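Local coordinates for putative Lipoprotein (PDB 3U24), which is of unknown function but belongs to the DUF885 family of the Peptidase_MA clan and binds zinc and calcium, consistent with a zinc-peptidase-like lipoprotein, at residues S24-F32 with E90-L101; Y246-A256 with Q518-S526. All blocks are in the same frame, centred on the assembly; numbering follows the deposited sequence.

Contact 1 (S24-F32 with E90-L101). With ZN (zinc ion), chain C.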
loop_
_atom_site.group_PDB
_atom_site.type_symbol
_atom_site.label_atom_id
_atom_site.label_comp_id
_atom_site.label_asym_id
_atom_site.label_seq_id
_atom_site.Cartn_x
_atom_site.Cartn_y
_atom_site.Cartn_z
ATOM N N SER A 24 2.015 7.471 32.578
ATOM C CA SER A 24 3.134 7.776 31.679
ATOM C C SER A 24 2.656 7.783 30.232
ATOM O O SER A 24 1.567 7.297 29.907
ATOM C CB SER A 24 4.226 6.724 31.797
ATOM O OG SER A 24 3.780 5.458 31.346
ATOM N N PHE A 25 3.486 8.302 29.345
ATOM C CA PHE A 25 3.137 8.252 27.951
ATOM C C PHE A 25 3.016 6.795 27.469
ATOM O O PHE A 25 2.130 6.482 26.683
ATOM C CB PHE A 25 4.112 9.002 27.065
ATOM C CG PHE A 25 3.609 9.143 25.669
ATOM C CD1 PHE A 25 2.676 10.095 25.367
ATOM C CD2 PHE A 25 4.016 8.274 24.698
ATOM C CE1 PHE A 25 2.149 10.191 24.094
ATOM C CE2 PHE A 25 3.526 8.362 23.422
ATOM C CZ PHE A 25 2.584 9.320 23.126
ATOM N N ALA A 26 3.893 5.925 27.946
ATOM C CA ALA A 26 3.826 4.507 27.574
ATOM C C ALA A 26 2.496 3.920 28.030
ATOM O O ALA A 26 1.868 3.177 27.280
ATOM C CB ALA A 26 5.003 3.714 28.160
ATOM N N GLN A 27 2.046 4.269 29.237
ATOM C CA GLN A 27 0.777 3.765 29.716
ATOM C C GLN A 27 -0.344 4.303 28.856
ATOM O O GLN A 27 -1.264 3.590 28.545
ATOM C CB GLN A 27 0.546 4.114 31.173
ATOM C CG GLN A 27 1.434 3.308 32.112
ATOM C CD GLN A 27 1.405 3.810 33.534
ATOM O OE1 GLN A 27 1.611 4.998 33.812
ATOM N NE2 GLN A 27 1.167 2.882 34.460
ATOM N N PHE A 28 -0.248 5.556 28.452
ATOM C CA PHE A 28 -1.270 6.145 27.653
ATOM C C PHE A 28 -1.390 5.481 26.297
ATOM O O PHE A 28 -2.484 5.179 25.905
ATOM C CB PHE A 28 -1.036 7.607 27.453
ATOM C CG PHE A 28 -1.810 8.149 26.319
ATOM C CD1 PHE A 28 -3.181 8.366 26.445
ATOM C CD2 PHE A 28 -1.197 8.416 25.124
ATOM C CE1 PHE A 28 -3.901 8.857 25.391
ATOM C CE2 PHE A 28 -1.927 8.902 24.065
ATOM C CZ PHE A 28 -3.272 9.113 24.204
ATOM N N SER A 29 -0.272 5.307 25.591
ATOM C CA SER A 29 -0.214 4.573 24.311
ATOM C C SER A 29 -0.928 3.237 24.361
ATOM O O SER A 29 -1.716 2.940 23.488
ATOM C CB SER A 29 1.222 4.225 23.920
ATOM O OG SER A 29 1.991 5.357 23.704
ATOM N N ASN A 30 -0.615 2.412 25.347
ATOM C CA ASN A 30 -1.297 1.130 25.485
ATOM C C ASN A 30 -2.826 1.287 25.787
ATOM O O ASN A 30 -3.646 0.555 25.199
ATOM C CB ASN A 30 -0.562 0.184 26.458
ATOM C CG ASN A 30 0.707 -0.440 25.820
ATOM O OD1 ASN A 30 0.722 -0.808 24.628
ATOM N ND2 ASN A 30 1.786 -0.523 26.597
ATOM N N ALA A 31 -3.199 2.265 26.620
ATOM C CA ALA A 31 -4.619 2.513 26.877
ATOM C C ALA A 31 -5.322 3.044 25.630
ATOM O O ALA A 31 -6.480 2.754 25.400
ATOM C CB ALA A 31 -4.801 3.484 28.032
ATOM N N PHE A 32 -4.622 3.816 24.822
ATOM C CA PHE A 32 -5.204 4.328 23.612
ATOM C C PHE A 32 -5.583 3.182 22.648
ATOM O O PHE A 32 -6.670 3.139 22.096
ATOM C CB PHE A 32 -4.229 5.279 22.910
ATOM C CG PHE A 32 -4.671 5.661 21.542
ATOM C CD1 PHE A 32 -5.635 6.594 21.377
ATOM C CD2 PHE A 32 -4.160 5.036 20.441
ATOM C CE1 PHE A 32 -6.089 6.944 20.131
ATOM C CE2 PHE A 32 -4.597 5.366 19.182
ATOM C CZ PHE A 32 -5.574 6.320 19.035
ATOM N N GLU A 90 8.642 7.887 21.570
ATOM C CA GLU A 90 7.392 8.372 22.103
ATOM C C GLU A 90 6.887 9.564 21.286
ATOM O O GLU A 90 5.673 9.695 21.059
ATOM C CB GLU A 90 7.543 8.742 23.564
ATOM C CG GLU A 90 7.694 7.545 24.488
ATOM C CD GLU A 90 8.070 7.943 25.891
ATOM O OE1 GLU A 90 8.511 9.118 26.050
ATOM O OE2 GLU A 90 7.935 7.098 26.838
ATOM N N THR A 91 7.800 10.409 20.804
ATOM C CA THR A 91 7.351 11.577 20.055
ATOM C C THR A 91 6.816 11.144 18.688
ATOM O O THR A 91 5.832 11.670 18.195
ATOM C CB THR A 91 8.420 12.707 19.987
ATOM O OG1 THR A 91 7.782 13.895 19.492
ATOM C CG2 THR A 91 9.549 12.378 19.077
ATOM N N ILE A 92 7.424 10.127 18.112
ATOM C CA ILE A 92 6.871 9.509 16.878
ATOM C C ILE A 92 5.469 8.951 17.120
ATOM O O ILE A 92 4.531 9.304 16.396
ATOM C CB ILE A 92 7.812 8.456 16.286
ATOM C CG1 ILE A 92 9.079 9.169 15.751
ATOM C CG2 ILE A 92 7.092 7.671 15.181
ATOM C CD1 ILE A 92 10.278 8.253 15.598
ATOM N N ASP A 93 5.308 8.157 18.173
ATOM C CA ASP A 93 3.984 7.662 18.539
ATOM C C ASP A 93 2.969 8.795 18.801
ATOM O O ASP A 93 1.802 8.704 18.374
ATOM C CB ASP A 93 4.060 6.710 19.736
ATOM C CG ASP A 93 4.824 5.410 19.407
ATOM O OD1 ASP A 93 5.183 5.224 18.227
ATOM O OD2 ASP A 93 5.075 4.592 20.317
ATOM N N TYR A 94 3.415 9.849 19.483
ATOM C CA TYR A 94 2.558 10.974 19.788
ATOM C C TYR A 94 2.001 11.526 18.473
ATOM O O TYR A 94 0.792 11.680 18.330
ATOM C CB TYR A 94 3.329 12.078 20.549
ATOM C CG TYR A 94 2.511 13.292 20.908
ATOM C CD1 TYR A 94 2.122 14.202 19.949
ATOM C CD2 TYR A 94 2.140 13.543 22.226
ATOM C CE1 TYR A 94 1.365 15.311 20.282
ATOM C CE2 TYR A 94 1.416 14.668 22.562
ATOM C CZ TYR A 94 1.018 15.537 21.575
ATOM O OH TYR A 94 0.279 16.657 21.893
ATOM N N HIS A 95 2.893 11.800 17.520
ATOM C CA HIS A 95 2.478 12.395 16.272
ATOM C C HIS A 95 1.626 11.483 15.397
ATOM O O HIS A 95 0.649 11.930 14.773
ATOM C CB HIS A 95 3.681 12.969 15.530
ATOM C CG HIS A 95 4.205 14.200 16.161
ATOM N ND1 HIS A 95 5.061 14.175 17.239
ATOM C CD2 HIS A 95 3.925 15.525 15.912
ATOM C CE1 HIS A 95 5.339 15.434 17.605
ATOM N NE2 HIS A 95 4.664 16.263 16.779
ATOM N N LEU A 96 1.969 10.209 15.342
ATOM C CA LEU A 96 1.173 9.254 14.621
ATOM C C LEU A 96 -0.235 9.171 15.217
ATOM O O LEU A 96 -1.197 9.165 14.471
ATOM C CB LEU A 96 1.842 7.897 14.636
ATOM C CG LEU A 96 3.122 7.735 13.806
ATOM C CD1 LEU A 96 3.614 6.281 14.028
ATOM C CD2 LEU A 96 2.943 8.075 12.309
ATOM N N ILE A 97 -0.361 9.149 16.543
ATOM C CA ILE A 97 -1.658 9.164 17.165
ATOM C C ILE A 97 -2.439 10.457 16.867
ATOM O O ILE A 97 -3.620 10.413 16.471
ATOM C CB ILE A 97 -1.561 8.908 18.695
ATOM C CG1 ILE A 97 -1.159 7.443 18.962
ATOM C CG2 ILE A 97 -2.870 9.220 19.378
ATOM C CD1 ILE A 97 -0.712 7.179 20.403
ATOM N N ASP A 98 -1.798 11.612 17.038
ATOM C CA ASP A 98 -2.457 12.887 16.785
ATOM C C ASP A 98 -3.027 12.970 15.346
ATOM O O ASP A 98 -4.196 13.312 15.133
ATOM C CB ASP A 98 -1.469 14.003 16.995
ATOM C CG ASP A 98 -2.122 15.341 17.217
ATOM O OD1 ASP A 98 -3.241 15.419 17.744
ATOM O OD2 ASP A 98 -1.489 16.341 16.897
ATOM N N ASN A 99 -2.181 12.653 14.381
ATOM C CA ASN A 99 -2.557 12.624 13.001
ATOM C C ASN A 99 -3.674 11.599 12.691
ATOM O O ASN A 99 -4.592 11.904 11.951
ATOM C CB ASN A 99 -1.335 12.302 12.115
ATOM C CG ASN A 99 -1.658 12.445 10.640
ATOM O OD1 ASN A 99 -1.933 13.540 10.181
ATOM N ND2 ASN A 99 -1.681 11.343 9.918
ATOM N N LEU A 100 -3.576 10.385 13.226
ATOM C CA LEU A 100 -4.637 9.415 13.045
ATOM C C LEU A 100 -5.970 9.978 13.579
ATOM O O LEU A 100 -7.014 9.900 12.905
ATOM C CB LEU A 100 -4.302 8.108 13.760
ATOM C CG LEU A 100 -5.382 7.026 13.758
ATOM C CD1 LEU A 100 -5.489 6.454 12.351
ATOM C CD2 LEU A 100 -5.025 5.985 14.812
ATOM N N LEU A 101 -5.932 10.557 14.775
ATOM C CA LEU A 101 -7.131 11.148 15.350
ATOM C C LEU A 101 -7.703 12.271 14.452
ATOM O O LEU A 101 -8.908 12.291 14.153
ATOM C CB LEU A 101 -6.904 11.611 16.816
ATOM C CG LEU A 101 -6.671 10.504 17.879
ATOM C CD1 LEU A 101 -6.290 11.078 19.256
ATOM C CD2 LEU A 101 -7.864 9.559 17.998
HETATM ZN ZN ZN C . 4.624 18.237 16.979
HETATM O O HOH W 1 6.490 7.004 29.075
HETATM O O HOH W 2 4.475 5.169 22.936
HETATM O O HOH W 3 6.596 19.080 18.330
#

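Contact 2 (Y246-A256 with Q518-S526). With ACY (acetic acid), chain Q.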
loop_
_atom_site.group_PDB
_atom_site.type_symbol
_atom_site.label_atom_id
_atom_site.label_comp_id
_atom_site.label_asym_id
_atom_site.label_seq_id
_atom_site.Cartn_x
_atom_site.Cartn_y
_atom_site.Cartn_z
ATOM N N TYR A 246 -8.023 16.942 -1.690
ATOM C CA TYR A 246 -6.867 16.173 -2.105
ATOM C C TYR A 246 -5.685 16.583 -1.253
ATOM O O TYR A 246 -5.022 15.730 -0.678
ATOM C CB TYR A 246 -6.575 16.347 -3.590
ATOM C CG TYR A 246 -5.552 15.369 -4.125
ATOM C CD1 TYR A 246 -4.203 15.653 -4.036
ATOM C CD2 TYR A 246 -5.935 14.192 -4.730
ATOM C CE1 TYR A 246 -3.241 14.800 -4.517
ATOM C CE2 TYR A 246 -4.998 13.311 -5.214
ATOM C CZ TYR A 246 -3.628 13.634 -5.104
ATOM O OH TYR A 246 -2.640 12.801 -5.580
ATOM N N GLU A 247 -5.462 17.878 -1.118
ATOM C CA GLU A 247 -4.412 18.372 -0.246
ATOM C C GLU A 247 -4.585 17.933 1.211
ATOM O O GLU A 247 -3.600 17.560 1.861
ATOM C CB GLU A 247 -4.335 19.883 -0.299
ATOM C CG GLU A 247 -3.843 20.449 -1.640
ATOM C CD GLU A 247 -2.343 20.260 -1.856
ATOM O OE1 GLU A 247 -1.643 19.677 -0.975
ATOM O OE2 GLU A 247 -1.847 20.662 -2.930
ATOM N N GLN A 248 -5.812 17.976 1.737
ATOM C CA GLN A 248 -6.029 17.573 3.122
ATOM C C GLN A 248 -5.734 16.070 3.211
ATOM O O GLN A 248 -5.031 15.635 4.141
ATOM C CB GLN A 248 -7.451 17.923 3.658
ATOM C CG GLN A 248 -7.730 19.415 3.842
ATOM C CD GLN A 248 -9.230 19.871 4.021
ATOM O OE1 GLN A 248 -10.193 19.178 3.666
ATOM N NE2 GLN A 248 -9.398 21.091 4.534
ATOM N N LYS A 249 -6.228 15.264 2.261
ATOM C CA LYS A 249 -5.986 13.812 2.317
ATOM C C LYS A 249 -4.490 13.484 2.208
ATOM O O LYS A 249 -3.989 12.600 2.893
ATOM C CB LYS A 249 -6.763 13.062 1.231
ATOM C CG LYS A 249 -6.743 11.532 1.361
ATOM C CD LYS A 249 -7.811 10.895 0.444
ATOM C CE LYS A 249 -8.128 9.426 0.731
ATOM N NZ LYS A 249 -6.973 8.540 0.558
ATOM N N PHE A 250 -3.823 14.188 1.311
ATOM C CA PHE A 250 -2.397 14.052 1.097
ATOM C C PHE A 250 -1.683 14.382 2.392
ATOM O O PHE A 250 -0.857 13.595 2.806
ATOM C CB PHE A 250 -1.958 14.951 -0.059
ATOM C CG PHE A 250 -0.497 14.889 -0.394
ATOM C CD1 PHE A 250 -0.009 13.929 -1.239
ATOM C CD2 PHE A 250 0.388 15.852 0.101
ATOM C CE1 PHE A 250 1.352 13.891 -1.564
ATOM C CE2 PHE A 250 1.735 15.818 -0.217
ATOM C CZ PHE A 250 2.224 14.818 -1.022
ATOM N N ALA A 251 -2.044 15.459 3.085
ATOM C CA ALA A 251 -1.376 15.763 4.373
ATOM C C ALA A 251 -1.589 14.646 5.403
ATOM O O ALA A 251 -0.628 14.242 6.044
ATOM C CB ALA A 251 -1.801 17.108 4.931
ATOM N N PHE A 252 -2.811 14.098 5.527
ATOM C CA PHE A 252 -3.086 13.077 6.539
ATOM C C PHE A 252 -2.464 11.712 6.207
ATOM O O PHE A 252 -1.895 11.059 7.097
ATOM C CB PHE A 252 -4.605 12.849 6.773
ATOM C CG PHE A 252 -5.292 13.950 7.520
ATOM C CD1 PHE A 252 -4.780 14.420 8.732
ATOM C CD2 PHE A 252 -6.472 14.492 7.046
ATOM C CE1 PHE A 252 -5.412 15.416 9.427
ATOM C CE2 PHE A 252 -7.125 15.501 7.737
ATOM C CZ PHE A 252 -6.581 15.972 8.928
ATOM N N ASP A 253 -2.542 11.290 4.946
ATOM C CA ASP A 253 -2.069 9.971 4.544
ATOM C C ASP A 253 -0.547 9.930 4.404
ATOM O O ASP A 253 0.085 8.974 4.850
ATOM C CB ASP A 253 -2.672 9.562 3.182
ATOM C CG ASP A 253 -4.168 9.262 3.240
ATOM O OD1 ASP A 253 -4.746 9.270 4.354
ATOM O OD2 ASP A 253 -4.768 8.977 2.155
ATOM N N ILE A 254 0.047 10.933 3.740
ATOM C CA ILE A 254 1.476 10.893 3.385
ATOM C C ILE A 254 2.339 11.586 4.445
ATOM O O ILE A 254 3.418 11.140 4.777
ATOM C CB ILE A 254 1.667 11.591 2.043
ATOM C CG1 ILE A 254 0.799 10.922 0.957
ATOM C CG2 ILE A 254 3.121 11.604 1.600
ATOM C CD1 ILE A 254 1.083 9.450 0.664
ATOM N N GLN A 255 1.823 12.668 5.004
ATOM C CA GLN A 255 2.515 13.446 5.999
ATOM C C GLN A 255 3.842 13.930 5.476
ATOM O O GLN A 255 4.837 13.953 6.183
ATOM C CB GLN A 255 2.662 12.677 7.325
ATOM C CG GLN A 255 1.360 12.333 8.005
ATOM C CD GLN A 255 1.561 11.726 9.382
ATOM O OE1 GLN A 255 1.457 10.491 9.553
ATOM N NE2 GLN A 255 1.817 12.559 10.357
ATOM N N ALA A 256 3.833 14.341 4.231
ATOM C CA ALA A 256 4.998 14.919 3.575
ATOM C C ALA A 256 5.253 16.307 4.137
ATOM O O ALA A 256 4.359 16.981 4.711
ATOM C CB ALA A 256 4.752 15.044 2.076
ATOM N N GLN A 518 -7.498 7.622 -4.091
ATOM C CA GLN A 518 -6.883 8.937 -4.152
ATOM C C GLN A 518 -5.657 8.936 -3.226
ATOM O O GLN A 518 -5.684 8.246 -2.175
ATOM C CB GLN A 518 -7.868 10.004 -3.669
ATOM C CG GLN A 518 -9.275 9.831 -4.201
ATOM C CD GLN A 518 -10.067 8.878 -3.357
ATOM O OE1 GLN A 518 -9.830 8.781 -2.177
ATOM N NE2 GLN A 518 -10.988 8.158 -3.960
ATOM N N VAL A 519 -4.601 9.653 -3.649
ATOM C CA VAL A 519 -3.401 9.929 -2.852
ATOM C C VAL A 519 -2.434 8.743 -2.737
ATOM O O VAL A 519 -1.211 8.895 -2.894
ATOM C CB VAL A 519 -3.787 10.540 -1.476
ATOM C CG1 VAL A 519 -2.608 10.604 -0.554
ATOM C CG2 VAL A 519 -4.347 11.949 -1.682
ATOM N N GLN A 520 -2.946 7.541 -2.521
ATOM C CA GLN A 520 -2.058 6.380 -2.321
ATOM C C GLN A 520 -0.998 6.240 -3.432
ATOM O O GLN A 520 0.152 5.867 -3.173
ATOM C CB GLN A 520 -2.892 5.099 -2.109
ATOM C CG GLN A 520 -2.089 3.854 -1.699
ATOM C CD GLN A 520 -1.260 3.275 -2.851
ATOM O OE1 GLN A 520 -1.640 3.386 -4.018
ATOM N NE2 GLN A 520 -0.087 2.711 -2.519
ATOM N N LEU A 521 -1.371 6.587 -4.658
ATOM C CA LEU A 521 -0.471 6.451 -5.832
ATOM C C LEU A 521 0.711 7.391 -5.752
ATOM O O LEU A 521 1.742 7.078 -6.324
ATOM C CB LEU A 521 -1.205 6.655 -7.166
ATOM C CG LEU A 521 -1.805 5.359 -7.714
ATOM C CD1 LEU A 521 -2.816 5.672 -8.821
ATOM C CD2 LEU A 521 -0.699 4.425 -8.207
ATOM N N THR A 522 0.581 8.520 -5.062
ATOM C CA THR A 522 1.722 9.433 -4.880
ATOM C C THR A 522 2.766 8.960 -3.834
ATOM O O THR A 522 3.858 9.513 -3.750
ATOM C CB THR A 522 1.270 10.856 -4.463
ATOM O OG1 THR A 522 0.795 10.816 -3.112
ATOM C CG2 THR A 522 0.150 11.385 -5.384
ATOM N N SER A 523 2.461 7.910 -3.064
ATOM C CA SER A 523 3.241 7.593 -1.880
ATOM C C SER A 523 4.673 7.234 -2.243
ATOM O O SER A 523 5.637 7.625 -1.543
ATOM C CB SER A 523 2.553 6.504 -1.020
ATOM O OG SER A 523 2.396 5.269 -1.690
ATOM N N TYR A 524 4.818 6.545 -3.368
ATOM C CA TYR A 524 6.121 6.039 -3.797
ATOM C C TYR A 524 7.076 7.179 -4.077
ATOM O O TYR A 524 8.204 7.214 -3.543
ATOM C CB TYR A 524 5.996 5.154 -5.021
ATOM C CG TYR A 524 4.910 4.132 -4.876
ATOM C CD1 TYR A 524 3.590 4.451 -5.230
ATOM C CD2 TYR A 524 5.181 2.859 -4.397
ATOM C CE1 TYR A 524 2.578 3.541 -5.086
ATOM C CE2 TYR A 524 4.164 1.928 -4.239
ATOM C CZ TYR A 524 2.881 2.268 -4.590
ATOM O OH TYR A 524 1.847 1.398 -4.458
ATOM N N TYR A 525 6.632 8.126 -4.891
ATOM C CA TYR A 525 7.499 9.213 -5.297
ATOM C C TYR A 525 7.720 10.205 -4.145
ATOM O O TYR A 525 8.790 10.768 -4.000
ATOM C CB TYR A 525 6.893 9.938 -6.484
ATOM C CG TYR A 525 7.715 11.070 -6.997
ATOM C CD1 TYR A 525 8.950 10.854 -7.572
ATOM C CD2 TYR A 525 7.235 12.362 -6.942
ATOM C CE1 TYR A 525 9.714 11.900 -8.043
ATOM C CE2 TYR A 525 7.962 13.419 -7.446
ATOM C CZ TYR A 525 9.191 13.172 -8.004
ATOM O OH TYR A 525 9.912 14.245 -8.434
ATOM N N SER A 526 6.667 10.455 -3.379
ATOM C CA SER A 526 6.756 11.394 -2.283
ATOM C C SER A 526 7.829 10.988 -1.271
ATOM O O SER A 526 8.713 11.773 -0.968
ATOM C CB SER A 526 5.420 11.516 -1.611
ATOM O OG SER A 526 5.571 12.323 -0.469
HETATM C C ACY Q . -12.096 6.249 -1.098
HETATM O O ACY Q . -12.232 5.768 -2.254
HETATM O OXT ACY Q . -11.048 6.852 -0.711
HETATM C CH3 ACY Q . -13.198 6.053 -0.112
#

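Contact 1 (S24-F32 with E90-L101)
Phe32 lays one ring face over Ile97. The CG2 methyl of Ile97 is 4.0 Å from the centroid of the Phe32 ring and 14° off its normal, a CH-pi contact. Leu101 CD2 comes to the ring edge, 3.8 Å from Phe32 CE1. Phe28 adds a looser contact, its CE2 4.2 Å from Ile97 CD1. Phe25 reaches between Glu90 and Tyr94. Its CG is anti to the backbone N (chi1 -170°), which sends the ring across to helix 90-101. Phe25 CD2 then lies 3.7 Å from Glu90 CB, and Phe25 CE1 lies 3.8 Å from Tyr94 CD2. Phe81 meets the Phe25 ring edge-to-face. This is a helix pair of the mostly helical DUF885 fold. The segments run 36° from parallel with axes 11.0 Å apart, a wide spacing filled by phenylalanines three and four residues apart on one helix face. No direct hydrogen bond joins the two. Water 1 accepts from Ala26 N and donates to Glu90 OE2, while Glu90 OE1 is held by Thr87. Water 2 links Ser29 OG to Asp93 OD2, and Asp93 OD1 bonds to Ser426. Ser24 and Gln27 close a capping box at the helix start, with Ser24 N donating to an in-plane lone pair of Gln27 OE1. Away from the interface, His95 NE2 binds a zinc ion at 2.0 Å, and its ND1 donates to Thr91 O, which fixes the ring rotation.

Contact 2 (Y246-A256 with Q518-S526)
Apolar packing centres on Val519, whose two methyls are divided between different partners. Val519 CG2 sits over one face of the Tyr246 ring, 3.9 Å from the ring centroid and 14° off the normal, a CH-pi contact. The same methyl also touches the CB and CG of Lys249. Val519 CG1, anti to the backbone N (chi1 170°), meets Ile254 CG1 at 3.7 Å. Further along, Ile254 CD1 packs 3.7 Å from Ser523 CB. Thr522 OG1 lies in the plane of the Phe250 ring at its edge, 3.5 Å from CE1. The contact thus seats helix 243-254 on the turn that leads into helix 523-542. That turn lies near a zinc site: the Ser523 side chain is about 5 Å from that of Glu439, which binds zinc with His408 and His414. Among the hydrogen bonds, one crosses directly: Lys249 NZ donates to Gln518 O at 3.0 Å, from above the carbonyl plane. Lys249 NZ also forms a salt bridge with Asp253 OD2 at 2.8 Å. With an alanine here, Gln518 O would probably lose its tie to the helix and Asp253 its charged mate. Thr522 OG1 donates to a lone pair of Val519 O, which also accepts from Thr522 N. Asp479 accepts from both Tyr246 OH and Val519 N, joining the two segments indirectly. For the ligand, Gln518 NE2 donates to the acetic acid O at 3.2 Å, nearly straight.

The two contacts share no helix, and their centres are about 22 Å apart. They follow in series along the chain: contact 1 joins helices 25-39 and 88-111 before contact 2 brings helix 243-254 to the start of helix 523-542. Contact 1 is about 23 Å from the centre of the chain, contact 2 about 12 Å. They meet where helix 88-111 passes helix 243-254. There Asn99 ND2 is 2.8 Å from Phe252 O, a probable hydrogen bond, and Phe252 packs on Ser102, Ser103 and Trp106. Helix 88-111 therefore connects the N-terminal helix to the inner helices near the zinc site of His408, His414 and Glu439.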